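Local coordinates for GTP-binding protein (Sulfolobus solfataricus P2, PDB 2QTH) that hydrolyses GTP with magnesium as cofactor, associates with the 50S ribosomal subunit and may act in protein synthesis or ribosome biogenesis, at residues P180-V185 with R226-V231; L261-D266 with I295-N300; A4-S9 with T28-L33. All blocks are in the same frame, centred on the assembly; numbering follows the deposited sequence.

In the fold
Interactions 1 and 2 belong to the mixed sheet of the GTPase domain. Strands 181-186 and 260-266 are neighbours there, and Gly-183 O lies 2.7 Å from Ile-262 N where the two contacts meet. Both are largely buried and mostly aliphatic, but interaction 2 is wholly enclosed and ends at the guanine, whereas interaction 1 reaches partly exposed residues at its N-terminal end and leads toward the phosphate side of the site. Interaction 3 lies in a separate parallel sheet near the N-terminus, its centre about 34 and about 30 Å from those of interactions 1 and 2. It pairs an outermost strand with an inner one, is partly exposed, and adds an aromatic stack to its backbone bonds.

Interaction 1: P180-V185 with R226-V231; sequences PSIGIV and RKIMLV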
loop_
_atom_site.group_PDB
_atom_site.type_symbol
_atom_site.label_atom_id
_atom_site.label_comp_id
_atom_site.label_asym_id
_atom_site.label_seq_id
_atom_site.Cartn_x
_atom_site.Cartn_y
_atom_site.Cartn_z
ATOM N N PRO A 180 -4.547 7.803 -21.981
ATOM C CA PRO A 180 -4.581 6.479 -21.362
ATOM C C PRO A 180 -4.081 6.420 -19.902
ATOM O O PRO A 180 -3.160 7.153 -19.525
ATOM C CB PRO A 180 -3.660 5.677 -22.264
ATOM C CG PRO A 180 -2.766 6.664 -22.857
ATOM C CD PRO A 180 -3.543 7.870 -23.062
ATOM N N SER A 181 -4.687 5.540 -19.112
ATOM C CA SER A 181 -4.438 5.403 -17.691
ATOM C C SER A 181 -3.766 4.078 -17.416
ATOM O O SER A 181 -4.391 3.076 -17.637
ATOM C CB SER A 181 -5.801 5.299 -16.983
ATOM O OG SER A 181 -5.997 6.458 -16.262
ATOM N N ILE A 182 -2.543 4.069 -16.872
ATOM C CA ILE A 182 -1.910 2.832 -16.535
ATOM C C ILE A 182 -1.687 2.802 -15.031
ATOM O O ILE A 182 -0.933 3.583 -14.495
ATOM C CB ILE A 182 -0.496 2.673 -17.123
ATOM C CG1 ILE A 182 -0.408 2.926 -18.665
ATOM C CG2 ILE A 182 0.033 1.259 -16.805
ATOM C CD1 ILE A 182 -1.375 2.183 -19.459
ATOM N N GLY A 183 -2.275 1.801 -14.406
ATOM C CA GLY A 183 -2.165 1.611 -12.967
ATOM C C GLY A 183 -1.089 0.658 -12.552
ATOM O O GLY A 183 -0.898 -0.394 -13.183
ATOM N N ILE A 184 -0.377 0.996 -11.458
ATOM C CA ILE A 184 0.776 0.172 -11.054
ATOM C C ILE A 184 0.268 -0.615 -9.854
ATOM O O ILE A 184 -0.130 0.030 -8.798
ATOM C CB ILE A 184 2.019 1.044 -10.596
ATOM C CG1 ILE A 184 2.731 1.774 -11.773
ATOM C CG2 ILE A 184 3.109 0.140 -10.011
ATOM C CD1 ILE A 184 1.863 2.537 -12.609
ATOM N N VAL A 185 0.318 -1.969 -9.965
ATOM C CA VAL A 185 -0.158 -2.824 -8.898
ATOM C C VAL A 185 0.951 -3.783 -8.532
ATOM O O VAL A 185 1.975 -3.866 -9.194
ATOM C CB VAL A 185 -1.497 -3.601 -9.289
ATOM C CG1 VAL A 185 -2.564 -2.608 -9.600
ATOM C CG2 VAL A 185 -1.171 -4.486 -10.557
ATOM N N ARG A 226 3.116 11.137 -26.953
ATOM C CA ARG A 226 1.891 10.679 -26.305
ATOM C C ARG A 226 1.933 10.996 -24.838
ATOM O O ARG A 226 3.014 10.913 -24.210
ATOM C CB ARG A 226 1.713 9.197 -26.449
ATOM C CG ARG A 226 1.263 8.806 -27.769
ATOM C CD ARG A 226 1.071 7.302 -27.758
ATOM N NE ARG A 226 0.884 6.869 -29.121
ATOM C CZ ARG A 226 -0.281 6.933 -29.743
ATOM N NH1 ARG A 226 -1.359 7.372 -29.082
ATOM N NH2 ARG A 226 -0.365 6.561 -31.017
ATOM N N LYS A 227 0.774 11.371 -24.299
ATOM C CA LYS A 227 0.694 11.703 -22.893
ATOM C C LYS A 227 0.027 10.491 -22.213
ATOM O O LYS A 227 -0.994 10.038 -22.695
ATOM C CB LYS A 227 -0.125 13.011 -22.756
ATOM C CG LYS A 227 -0.252 13.628 -21.383
ATOM C CD LYS A 227 -0.951 15.020 -21.474
ATOM C CE LYS A 227 -1.251 15.590 -20.081
ATOM N NZ LYS A 227 -2.187 16.785 -20.062
ATOM N N ILE A 228 0.614 9.994 -21.110
ATOM C CA ILE A 228 0.141 8.793 -20.395
ATOM C C ILE A 228 -0.072 9.119 -18.927
ATOM O O ILE A 228 0.794 9.740 -18.299
ATOM C CB ILE A 228 1.127 7.605 -20.563
ATOM C CG1 ILE A 228 1.184 7.162 -22.027
ATOM C CG2 ILE A 228 0.668 6.359 -19.775
ATOM C CD1 ILE A 228 2.603 7.233 -22.704
ATOM N N MET A 229 -1.228 8.774 -18.388
ATOM C CA MET A 229 -1.497 9.059 -16.933
ATOM C C MET A 229 -1.050 7.848 -16.094
ATOM O O MET A 229 -1.625 6.742 -16.253
ATOM C CB MET A 229 -2.974 9.332 -16.670
ATOM C CG MET A 229 -3.291 9.580 -15.127
ATOM S SD MET A 229 -2.488 11.086 -14.592
ATOM C CE MET A 229 -3.278 12.389 -15.472
ATOM N N LEU A 230 -0.060 8.043 -15.230
ATOM C CA LEU A 230 0.391 6.987 -14.331
ATOM C C LEU A 230 -0.314 7.074 -12.981
ATOM O O LEU A 230 -0.374 8.140 -12.369
ATOM C CB LEU A 230 1.907 7.060 -14.137
ATOM C CG LEU A 230 2.763 6.707 -15.354
ATOM C CD1 LEU A 230 4.243 6.857 -15.033
ATOM C CD2 LEU A 230 2.456 5.297 -15.837
ATOM N N VAL A 231 -0.847 5.945 -12.525
ATOM C CA VAL A 231 -1.686 5.921 -11.333
ATOM C C VAL A 231 -1.107 4.994 -10.269
ATOM O O VAL A 231 -1.022 3.782 -10.467
ATOM C CB VAL A 231 -3.123 5.475 -11.662
ATOM C CG1 VAL A 231 -3.942 5.344 -10.388
ATOM C CG2 VAL A 231 -3.774 6.455 -12.625
#
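Ile-182 and Leu-230 stand as partners on two parallel strands, 181-185 and 226-231. The backbones are joined alternately from either strand: Met-229 N gives to Pro-180 O (2.8 Å), Ile-182 N to Met-229 O, Val-231 N to Ile-182 O and Ile-184 N to Val-231 O. Weaker CA-H...O contacts from Ser-181 CA to Met-229 O and from Gly-183 CA to Val-231 O accompany them.

The side chain of Ile-182 lies between the flanking strands 226-232 and 260-266. Its CB meets CD2 of Leu-230 at 4.2 Å. CG1 is placed anti to the carbonyl carbon (chi1 -52°) and passes slantwise against CG2 of Ile-228, at 3.8 Å. The other branch leans the other way, with Ile-182 CG2 3.5 Å from Ile-262 CG1. Chi2 (-51°) bends CD1 off the line of CG1, and the side chain as a whole also touches Ala-260 of strand 260-266.

Further along the same face, Ile-184 CD1 reaches Leu-230 CD2 at 4.3 Å, and at the other end the ring atom CG of Pro-180 meets Ile-228 CG1 at 4.1 Å. Helix 341-355 touches Pro-180 and Ile-228 through Leu-355 and Ala-352. Strand 181-186 runs into the P-loop and strand 226-232 into the predicted GTP-binding residues Asp-232 to Gly-235, the paired parallel strands characteristic of a P-loop GTPase core.

Interaction 2: L261-D266 with I295-N300; sequences LILVID and ILVTLN. With GDP (guanosine-5'-diphosphate), chain H.
Leu-261 opens the contact by accepting a hydrogen bond from Leu-296 N at its carbonyl O (2.8 Å), while its CB packs on Ile-295 CG1. Ile-262, on the other face of these parallel strands, brings CG2 to 3.7 Å from Thr-298 OG1. Next, Leu-263 bonds through both backbone atoms, giving its N-H to Leu-296 O and taking that of Thr-298 N on its own O; its CB rests on Ile-295 CG2 at 3.9 Å, and Phe-282 of the crossover helix 271-288 touches the side chain.

Val-264 has CG1 anti to the backbone N (chi1 -164°), which places this methyl 3.7 Å from both Thr-298 OG1 and Asn-300 CB. Ile-265 returns to the face covered by helix 271-288: its CB touches Leu-299 CD1, and its O takes an almost straight bond from Asn-300 N (2.8 Å, 179° at the hydrogen). Asp-266 ends the strand with OD1 hydrogen-bonded to Thr-268 OG1.

Across from Asp-266, the amide of Asn-300 meets the guanine, with ND2 3.0 Å from N7 and OD1 3.0 Å from O6 of GDP. ND2 also bonds to Ser-190 O, and OD1 accepts from Ala-335 N. Both ends of the amide are thus held, which probably fixes its rotation, consistent with the asparagine of the NKxD guanine-recognition motif, whereas Thr-298 OG1, buried without a polar partner, probably bears some desolvation cost amid the aliphatic groups.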
loop_
_atom_site.group_PDB
_atom_site.type_symbol
_atom_site.label_atom_id
_atom_site.label_comp_id
_atom_site.label_asym_id
_atom_site.label_seq_id
_atom_site.Cartn_x
_atom_site.Cartn_y
_atom_site.Cartn_z
ATOM N N LEU A 261 -2.710 -2.094 -16.792
ATOM C CA LEU A 261 -1.999 -2.210 -15.497
ATOM C C LEU A 261 -0.562 -2.656 -15.708
ATOM O O LEU A 261 -0.242 -3.425 -16.621
ATOM C CB LEU A 261 -2.702 -3.234 -14.558
ATOM C CG LEU A 261 -4.168 -2.978 -14.165
ATOM C CD1 LEU A 261 -4.714 -4.115 -13.292
ATOM C CD2 LEU A 261 -4.357 -1.622 -13.513
ATOM N N ILE A 262 0.311 -2.183 -14.830
ATOM C CA ILE A 262 1.665 -2.717 -14.728
ATOM C C ILE A 262 1.669 -3.516 -13.440
ATOM O O ILE A 262 1.412 -2.933 -12.387
ATOM C CB ILE A 262 2.719 -1.563 -14.607
ATOM C CG1 ILE A 262 2.762 -0.763 -15.986
ATOM C CG2 ILE A 262 4.170 -2.154 -14.121
ATOM C CD1 ILE A 262 3.519 0.687 -15.990
ATOM N N LEU A 263 2.010 -4.813 -13.524
ATOM C CA LEU A 263 2.104 -5.654 -12.326
ATOM C C LEU A 263 3.533 -5.914 -11.964
ATOM O O LEU A 263 4.351 -6.468 -12.777
ATOM C CB LEU A 263 1.451 -7.015 -12.596
ATOM C CG LEU A 263 1.635 -8.069 -11.514
ATOM C CD1 LEU A 263 1.015 -7.661 -10.196
ATOM C CD2 LEU A 263 0.966 -9.521 -12.006
ATOM N N VAL A 264 3.869 -5.479 -10.766
ATOM C CA VAL A 264 5.265 -5.478 -10.344
ATOM C C VAL A 264 5.465 -6.690 -9.494
ATOM O O VAL A 264 4.613 -6.952 -8.609
ATOM C CB VAL A 264 5.766 -4.178 -9.588
ATOM C CG1 VAL A 264 7.311 -4.199 -9.583
ATOM C CG2 VAL A 264 5.324 -2.858 -10.320
ATOM N N ILE A 265 6.566 -7.398 -9.719
ATOM C CA ILE A 265 6.878 -8.700 -9.038
ATOM C C ILE A 265 8.322 -8.683 -8.642
ATOM O O ILE A 265 9.198 -8.322 -9.473
ATOM C CB ILE A 265 6.676 -9.946 -9.945
ATOM C CG1 ILE A 265 5.263 -9.926 -10.566
ATOM C CG2 ILE A 265 6.866 -11.297 -9.102
ATOM C CD1 ILE A 265 4.103 -10.155 -9.514
ATOM N N ASP A 266 8.588 -9.055 -7.387
ATOM C CA ASP A 266 9.955 -9.083 -6.884
ATOM C C ASP A 266 10.701 -10.284 -7.493
ATOM O O ASP A 266 10.414 -11.410 -7.073
ATOM C CB ASP A 266 9.893 -9.177 -5.343
ATOM C CG ASP A 266 11.257 -9.019 -4.671
ATOM O OD1 ASP A 266 12.293 -9.190 -5.366
ATOM O OD2 ASP A 266 11.272 -8.778 -3.452
ATOM N N ILE A 295 -2.195 -6.309 -19.315
ATOM C CA ILE A 295 -1.278 -6.236 -18.144
ATOM C C ILE A 295 0.162 -6.380 -18.552
ATOM O O ILE A 295 0.540 -7.362 -19.227
ATOM C CB ILE A 295 -1.671 -7.300 -17.040
ATOM C CG1 ILE A 295 -3.107 -6.949 -16.504
ATOM C CG2 ILE A 295 -0.589 -7.278 -15.939
ATOM C CD1 ILE A 295 -3.484 -7.829 -15.272
ATOM N N LEU A 296 0.985 -5.388 -18.223
ATOM C CA LEU A 296 2.402 -5.505 -18.459
ATOM C C LEU A 296 3.052 -5.918 -17.144
ATOM O O LEU A 296 2.974 -5.175 -16.154
ATOM C CB LEU A 296 2.962 -4.139 -18.829
ATOM C CG LEU A 296 4.503 -3.972 -18.957
ATOM C CD1 LEU A 296 5.143 -4.936 -19.948
ATOM C CD2 LEU A 296 4.897 -2.439 -19.401
ATOM N N VAL A 297 3.752 -7.049 -17.135
ATOM C CA VAL A 297 4.349 -7.578 -15.908
ATOM C C VAL A 297 5.825 -7.130 -15.882
ATOM O O VAL A 297 6.526 -7.298 -16.876
ATOM C CB VAL A 297 4.218 -9.154 -15.831
ATOM C CG1 VAL A 297 4.743 -9.644 -14.496
ATOM C CG2 VAL A 297 2.770 -9.609 -16.031
ATOM N N THR A 298 6.290 -6.499 -14.776
ATOM C CA THR A 298 7.671 -6.180 -14.698
ATOM C C THR A 298 8.302 -6.943 -13.565
ATOM O O THR A 298 7.968 -6.724 -12.402
ATOM C CB THR A 298 7.905 -4.639 -14.473
ATOM O OG1 THR A 298 7.191 -4.192 -13.292
ATOM C CG2 THR A 298 7.299 -3.861 -15.594
ATOM N N LEU A 299 9.289 -7.764 -13.916
ATOM C CA LEU A 299 9.979 -8.559 -12.952
ATOM C C LEU A 299 11.102 -7.648 -12.491
ATOM O O LEU A 299 11.964 -7.316 -13.281
ATOM C CB LEU A 299 10.418 -9.814 -13.718
ATOM C CG LEU A 299 11.032 -10.921 -12.885
ATOM C CD1 LEU A 299 9.922 -11.323 -11.823
ATOM C CD2 LEU A 299 11.444 -12.117 -13.738
ATOM N N ASN A 300 11.027 -7.135 -11.259
ATOM C CA ASN A 300 11.835 -6.019 -10.795
ATOM C C ASN A 300 12.917 -6.532 -9.879
ATOM O O ASN A 300 12.857 -7.676 -9.460
ATOM C CB ASN A 300 10.908 -5.031 -9.986
ATOM C CG ASN A 300 11.567 -3.688 -9.654
ATOM O OD1 ASN A 300 12.352 -3.143 -10.423
ATOM N ND2 ASN A 300 11.237 -3.142 -8.477
HETATM P PB GDP H . 6.532 -0.817 -2.872
HETATM O O1B GDP H . 6.095 -1.019 -1.421
HETATM O O2B GDP H . 5.845 -1.858 -3.734
HETATM O O3B GDP H . 6.065 0.513 -3.309
HETATM O O3A GDP H . 8.082 -0.881 -3.128
HETATM P PA GDP H . 9.099 0.473 -3.258
HETATM O O1A GDP H . 9.413 1.128 -4.528
HETATM O O2A GDP H . 8.726 1.466 -2.172
HETATM O "O5'" GDP H . 10.424 -0.408 -3.009
HETATM C "C5'" GDP H . 10.465 -1.395 -1.978
HETATM C "C4'" GDP H . 11.884 -1.348 -1.418
HETATM O "O4'" GDP H . 12.702 -2.022 -2.382
HETATM C "C3'" GDP H . 12.470 0.048 -1.295
HETATM O "O3'" GDP H . 13.546 -0.079 -0.362
HETATM C "C2'" GDP H . 13.064 0.298 -2.659
HETATM O "O2'" GDP H . 14.221 1.129 -2.587
HETATM C "C1'" GDP H . 13.510 -1.092 -3.111
HETATM N N9 GDP H . 13.466 -1.287 -4.587
HETATM C C8 GDP H . 12.533 -0.898 -5.501
HETATM N N7 GDP H . 12.860 -1.264 -6.795
HETATM C C5 GDP H . 14.073 -1.904 -6.689
HETATM C C6 GDP H . 15.049 -2.550 -7.607
HETATM O O6 GDP H . 14.810 -2.581 -8.805
HETATM N N1 GDP H . 16.179 -3.131 -7.128
HETATM C C2 GDP H . 16.473 -3.105 -5.826
HETATM N N2 GDP H . 17.648 -3.683 -5.446
HETATM N N3 GDP H . 15.633 -2.526 -4.886
HETATM C C4 GDP H . 14.460 -1.918 -5.250
#

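Interaction 3: A4-S9 with T28-L33; sequences AALFVS and TSIYKL
Phe-7 and Tyr-31 stack on one face of the two parallel strands of a beta-alpha-beta unit, strand 3-7, helix 13-22 and strand 26-31. Both rings leave their strands with CG anti to the carbonyl carbon (chi1 -66° and -59°); as directly paired residues with like torsions, they overlap as an offset stack, planes 25° apart and centroids 4.9 Å apart. Tyr-31 CB lies over the Phe-7 ring as a CH-pi contact, 4.0 Å from its centroid. Lys-47 and Ile-51 of helix 45-52 also touch Phe-7. An alanine here would remove the ring and is likely to leave the Tyr-31 ring without its stacking mate and freer to turn.

On the opposite face, Val-8 sets CG1 between its backbone N and carbonyl carbon, the crowded position, and this methyl meets Ile-30 CG2 at 3.9 Å, with the two side chains pointing the same way. Leu-6 lies on that face too, against Ile-17 and Val-20 of helix 13-22.

The backbones are tied by Leu-6 N to Ser-29 O (2.8 Å), Tyr-31 N to Leu-6 O and Val-8 N to Tyr-31 O. Past the strand ends, the side chain of Leu-33 reaches across to put CD2 4.3 Å from Phe-7 CB. At the other end Ala-4 O draws several donors: Thr-28 N at 2.9 Å and, weakly, Ser-29 N at 3.5 Å and Thr-28 OG1 at 3.4 Å.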
loop_
_atom_site.group_PDB
_atom_site.type_symbol
_atom_site.label_atom_id
_atom_site.label_comp_id
_atom_site.label_asym_id
_atom_site.label_seq_id
_atom_site.Cartn_x
_atom_site.Cartn_y
_atom_site.Cartn_z
ATOM N N ALA A 4 8.744 9.479 11.226
ATOM C CA ALA A 4 8.166 8.503 12.155
ATOM C C ALA A 4 9.255 7.789 12.958
ATOM O O ALA A 4 10.299 7.374 12.414
ATOM C CB ALA A 4 7.360 7.467 11.380
ATOM N N ALA A 5 8.927 7.547 14.216
ATOM C CA ALA A 5 9.616 6.561 15.035
ATOM C C ALA A 5 8.784 5.260 14.941
ATOM O O ALA A 5 7.577 5.282 15.235
ATOM C CB ALA A 5 9.669 7.064 16.559
ATOM N N LEU A 6 9.424 4.168 14.498
ATOM C CA LEU A 6 8.692 2.922 14.228
ATOM C C LEU A 6 9.111 1.796 15.205
ATOM O O LEU A 6 10.301 1.464 15.264
ATOM C CB LEU A 6 8.936 2.532 12.778
ATOM C CG LEU A 6 8.518 1.101 12.395
ATOM C CD1 LEU A 6 6.930 0.949 12.277
ATOM C CD2 LEU A 6 9.248 0.871 11.027
ATOM N N PHE A 7 8.145 1.191 15.904
ATOM C CA PHE A 7 8.360 -0.021 16.689
ATOM C C PHE A 7 7.832 -1.206 15.921
ATOM O O PHE A 7 6.641 -1.270 15.590
ATOM C CB PHE A 7 7.669 0.049 18.080
ATOM C CG PHE A 7 8.270 1.092 18.977
ATOM C CD1 PHE A 7 9.057 0.721 20.071
ATOM C CD2 PHE A 7 8.161 2.452 18.652
ATOM C CE1 PHE A 7 9.642 1.743 20.896
ATOM C CE2 PHE A 7 8.761 3.475 19.444
ATOM C CZ PHE A 7 9.500 3.117 20.570
ATOM N N VAL A 8 8.707 -2.174 15.683
ATOM C CA VAL A 8 8.359 -3.322 14.852
ATOM C C VAL A 8 9.278 -4.518 15.200
ATOM O O VAL A 8 10.468 -4.341 15.515
ATOM C CB VAL A 8 8.436 -2.951 13.297
ATOM C CG1 VAL A 8 9.841 -2.424 12.897
ATOM C CG2 VAL A 8 7.987 -4.138 12.411
ATOM N N SER A 9 8.719 -5.732 15.112
ATOM C CA SER A 9 9.533 -6.956 15.228
ATOM C C SER A 9 10.493 -7.121 14.016
ATOM O O SER A 9 10.261 -6.604 12.883
ATOM C CB SER A 9 8.609 -8.162 15.339
ATOM O OG SER A 9 8.041 -8.399 14.052
ATOM N N THR A 28 12.595 7.565 10.724
ATOM C CA THR A 28 13.860 8.127 11.211
ATOM C C THR A 28 14.434 7.347 12.370
ATOM O O THR A 28 15.603 7.487 12.672
ATOM C CB THR A 28 13.756 9.584 11.554
ATOM O OG1 THR A 28 12.741 9.756 12.517
ATOM C CG2 THR A 28 13.343 10.411 10.315
ATOM N N SER A 29 13.625 6.504 13.012
ATOM C CA SER A 29 14.177 5.607 13.993
ATOM C C SER A 29 13.361 4.321 14.059
ATOM O O SER A 29 12.153 4.337 13.761
ATOM C CB SER A 29 14.285 6.306 15.343
ATOM O OG SER A 29 13.025 6.663 15.815
ATOM N N ILE A 30 14.039 3.230 14.397
ATOM C CA ILE A 30 13.430 1.906 14.469
ATOM C C ILE A 30 13.849 1.165 15.734
ATOM O O ILE A 30 15.024 1.099 16.030
ATOM C CB ILE A 30 13.817 1.034 13.277
ATOM C CG1 ILE A 30 13.512 1.780 11.973
ATOM C CG2 ILE A 30 13.088 -0.339 13.380
ATOM C CD1 ILE A 30 14.262 1.262 10.722
ATOM N N TYR A 31 12.887 0.599 16.454
ATOM C CA TYR A 31 13.133 -0.154 17.697
ATOM C C TYR A 31 12.317 -1.416 17.597
ATOM O O TYR A 31 11.208 -1.350 17.032
ATOM C CB TYR A 31 12.508 0.608 18.839
ATOM C CG TYR A 31 13.063 2.008 18.967
ATOM C CD1 TYR A 31 14.245 2.244 19.655
ATOM C CD2 TYR A 31 12.408 3.100 18.406
ATOM C CE1 TYR A 31 14.767 3.579 19.777
ATOM C CE2 TYR A 31 12.893 4.409 18.558
ATOM C CZ TYR A 31 14.099 4.623 19.243
ATOM O OH TYR A 31 14.590 5.939 19.399
ATOM N N LYS A 32 12.810 -2.536 18.162
ATOM C CA LYS A 32 11.975 -3.726 18.322
ATOM C C LYS A 32 10.711 -3.452 19.153
ATOM O O LYS A 32 10.659 -2.505 19.913
ATOM C CB LYS A 32 12.781 -4.851 19.029
ATOM C CG LYS A 32 13.862 -5.432 18.150
ATOM C CD LYS A 32 14.518 -6.685 18.749
ATOM C CE LYS A 32 15.884 -6.952 18.109
ATOM N NZ LYS A 32 16.464 -8.267 18.618
ATOM N N LEU A 33 9.707 -4.318 19.062
ATOM C CA LEU A 33 8.616 -4.297 20.034
ATOM C C LEU A 33 9.126 -4.558 21.453
ATOM O O LEU A 33 10.068 -5.362 21.631
ATOM C CB LEU A 33 7.578 -5.356 19.689
ATOM C CG LEU A 33 6.776 -5.272 18.366
ATOM C CD1 LEU A 33 5.860 -6.476 18.411
ATOM C CD2 LEU A 33 5.940 -3.927 18.232
#